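Local coordinates for lipid binding protein (Grifola frondosa, PDB 5H0Q), which binds lipid, probably recognising membrane domains in which sphingomyelin and cholesterol occur together, at residues 55-60 with 191-195. Residues are numbered along the deposited sequence; the frame is centred on the assembly and turned at random.
Sequences YGVGVC and ETTAY
This is the start of a parallel strand pair in a mixed beta-sheet. Cys60 opens strand 60-68 and bridges to Thr193, which opens strand 193-201. The loop leading from helix 41-55 into strand 60-68 lies beside Thr192 and Thr193. Two backbone hydrogen bonds make the bridge, both using Cys60. Cys60 N donates to Thr192 O at 2.9 Å, and Cys60 O accepts from Ala194 N at 3.2 Å. Thr192 O also receives a CA-H...O contact from Val59 CA. Asn134 ND2, in strand 126-134, hydrogen-bonds both Cys60 O and Glu191 O.

On the face of the sheet turned to helix 41-55, Cys60 and Thr193 pack together. Thr193 CG2 lies 3.5 Å from Cys60 SG. With CG2 trans to its carbonyl carbon, the Thr193 methyl reaches into the bend of the loop, where CG2 comes 3.7 Å from Gly56 O. It also meets the edge of the Tyr55 ring, near the ring plane, while Cys60 CB sits over one face, offset toward the ring's margin. Tyr55 OH accepts a bent hydrogen bond from Val59 N, tying the helix end to the loop. A water bridges the segments, accepting from Gly58 N and hydrogen-bonding Thr192 OG1 at 2.7 Å.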
ATOM      1  N   TYR A  55      15.524  11.209  -5.282  1.00 32.69           N
ATOM      2  CA  TYR A  55      16.316  10.005  -5.488  1.00 31.65           C
ATOM      3  C   TYR A  55      17.104  10.074  -6.792  1.00 36.39           C
ATOM      4  O   TYR A  55      18.293   9.750  -6.818  1.00 35.25           O
ATOM      5  CB  TYR A  55      15.424   8.766  -5.478  1.00 28.23           C
ATOM      6  CG  TYR A  55      16.186   7.503  -5.840  1.00 27.72           C
ATOM      7  CD1 TYR A  55      17.095   6.946  -4.947  1.00 33.69           C
ATOM      8  CD2 TYR A  55      16.010   6.879  -7.066  1.00 33.70           C
ATOM      9  CE1 TYR A  55      17.810   5.812  -5.262  1.00 38.88           C
ATOM     10  CE2 TYR A  55      16.729   5.733  -7.392  1.00 38.88           C
ATOM     11  CZ  TYR A  55      17.618   5.209  -6.477  1.00 38.97           C
ATOM     12  OH  TYR A  55      18.352   4.093  -6.790  1.00 28.92           O
ATOM     13  N   GLY A  56      16.459  10.481  -7.885  1.00 40.53           N
ATOM     14  CA  GLY A  56      17.120  10.556  -9.173  1.00 42.38           C
ATOM     15  C   GLY A  56      17.090   9.261  -9.961  1.00 35.04           C
ATOM     16  O   GLY A  56      16.079   8.545  -9.989  1.00 38.20           O
ATOM     17  N   VAL A  57      18.212   8.937 -10.572  1.00 39.92           N
ATOM     18  CA  VAL A  57      18.321   7.799 -11.470  1.00 30.37           C
ATOM     19  C   VAL A  57      18.817   6.590 -10.690  1.00 28.55           C
ATOM     20  O   VAL A  57      19.836   6.667  -9.994  1.00 34.88           O
ATOM     21  CB  VAL A  57      19.271   8.123 -12.631  1.00 38.14           C
ATOM     22  CG1 VAL A  57      19.504   6.877 -13.510  1.00 41.11           C
ATOM     23  CG2 VAL A  57      18.713   9.256 -13.437  1.00 47.47           C
ATOM     24  N   GLY A  58      18.118   5.466 -10.831  1.00 30.40           N
ATOM     25  CA  GLY A  58      18.535   4.255 -10.157  1.00 27.66           C
ATOM     26  C   GLY A  58      17.442   3.220 -10.300  1.00 29.83           C
ATOM     27  O   GLY A  58      16.890   3.078 -11.393  1.00 28.65           O
ATOM     28  N   VAL A  59      17.126   2.470  -9.241  1.00 25.93           N
ATOM     29  CA  VAL A  59      15.952   1.612  -9.223  1.00 24.10           C
ATOM     30  C   VAL A  59      15.254   1.876  -7.908  1.00 22.17           C
ATOM     31  O   VAL A  59      15.893   1.818  -6.849  1.00 25.41           O
ATOM     32  CB  VAL A  59      16.298   0.117  -9.342  1.00 23.06           C
ATOM     33  CG1 VAL A  59      15.037  -0.724  -9.234  1.00 24.77           C
ATOM     34  CG2 VAL A  59      16.983  -0.167 -10.650  1.00 25.20           C
ATOM     35  N   CYS A  60      13.972   2.206  -7.971  1.00 25.00           N
ATOM     36  CA  CYS A  60      13.202   2.417  -6.757  1.00 25.15           C
ATOM     37  C   CYS A  60      11.725   2.234  -7.043  1.00 23.89           C
ATOM     38  O   CYS A  60      11.294   2.085  -8.188  1.00 26.09           O
ATOM     39  CB  CYS A  60      13.428   3.809  -6.194  1.00 25.31           C
ATOM     40  SG  CYS A  60      12.710   5.143  -7.232  1.00 26.31           S
ATOM     41  N   GLU A 191       8.963   0.512 -14.976  1.00 31.31           N
ATOM     42  CA  GLU A 191      10.142   1.335 -15.224  1.00 33.55           C
ATOM     43  C   GLU A 191      11.050   1.266 -14.003  1.00 36.40           C
ATOM     44  O   GLU A 191      10.647   0.814 -12.921  1.00 30.08           O
ATOM     45  CB  GLU A 191       9.752   2.779 -15.548  1.00 50.42           C
ATOM     46  CG  GLU A 191       8.927   3.477 -14.486  1.00 56.91           C
ATOM     47  CD  GLU A 191       8.640   4.930 -14.825  1.00 80.08           C
ATOM     48  OE1 GLU A 191       9.541   5.608 -15.367  1.00 84.01           O
ATOM     49  OE2 GLU A 191       7.516   5.400 -14.552  1.00 79.58           O
ATOM     50  N   THR A 192      12.292   1.730 -14.194  1.00 30.62           N
ATOM     51  CA  THR A 192      13.291   1.618 -13.137  1.00 29.14           C
ATOM     52  C   THR A 192      12.907   2.424 -11.904  1.00 28.06           C
ATOM     53  O   THR A 192      13.190   1.999 -10.776  1.00 27.29           O
ATOM     54  CB  THR A 192      14.677   2.050 -13.633  1.00 30.32           C
ATOM     55  OG1 THR A 192      14.651   3.393 -14.139  1.00 30.81           O
ATOM     56  CG2 THR A 192      15.161   1.112 -14.722  1.00 31.59           C
ATOM     57  N   THR A 193      12.308   3.602 -12.087  1.00 26.17           N
ATOM     58  CA  THR A 193      11.829   4.399 -10.957  1.00 26.51           C
ATOM     59  C   THR A 193      10.308   4.465 -11.086  1.00 35.04           C
ATOM     60  O   THR A 193       9.760   5.352 -11.739  1.00 34.90           O
ATOM     61  CB  THR A 193      12.494   5.790 -10.909  1.00 37.20           C
ATOM     62  OG1 THR A 193      12.475   6.396 -12.199  1.00 36.49           O
ATOM     63  CG2 THR A 193      13.918   5.650 -10.515  1.00 29.29           C
ATOM     64  N   ALA A 194       9.625   3.505 -10.462  1.00 26.75           N
ATOM     65  CA  ALA A 194       8.226   3.217 -10.763  1.00 30.39           C
ATOM     66  C   ALA A 194       7.294   3.744  -9.682  1.00 28.13           C
ATOM     67  O   ALA A 194       7.565   3.597  -8.487  1.00 24.03           O
ATOM     68  CB  ALA A 194       8.006   1.713 -10.918  1.00 31.66           C
ATOM     69  N   TYR A 195       6.188   4.346 -10.111  1.00 28.37           N
ATOM     70  CA  TYR A 195       5.107   4.665  -9.189  1.00 27.57           C
ATOM     71  C   TYR A 195       4.368   3.384  -8.868  1.00 23.97           C
ATOM     72  O   TYR A 195       4.036   2.593  -9.764  1.00 25.24           O
ATOM     73  CB  TYR A 195       4.135   5.674  -9.794  1.00 25.28           C
ATOM     74  CG  TYR A 195       4.582   7.122  -9.752  1.00 30.25           C
ATOM     75  CD1 TYR A 195       3.656   8.138  -9.554  1.00 52.73           C
ATOM     76  CD2 TYR A 195       5.901   7.461  -9.903  1.00 38.08           C
ATOM     77  CE1 TYR A 195       4.042   9.462  -9.526  1.00 68.33           C
ATOM     78  CE2 TYR A 195       6.299   8.794  -9.891  1.00 36.32           C
ATOM     79  CZ  TYR A 195       5.368   9.783  -9.688  1.00 54.47           C
ATOM     80  OH  TYR A 195       5.757  11.106  -9.665  1.00 54.41           O
TER
HETATM   81  O   HOH W   1      16.115   5.531 -13.426  1.00 43.90           O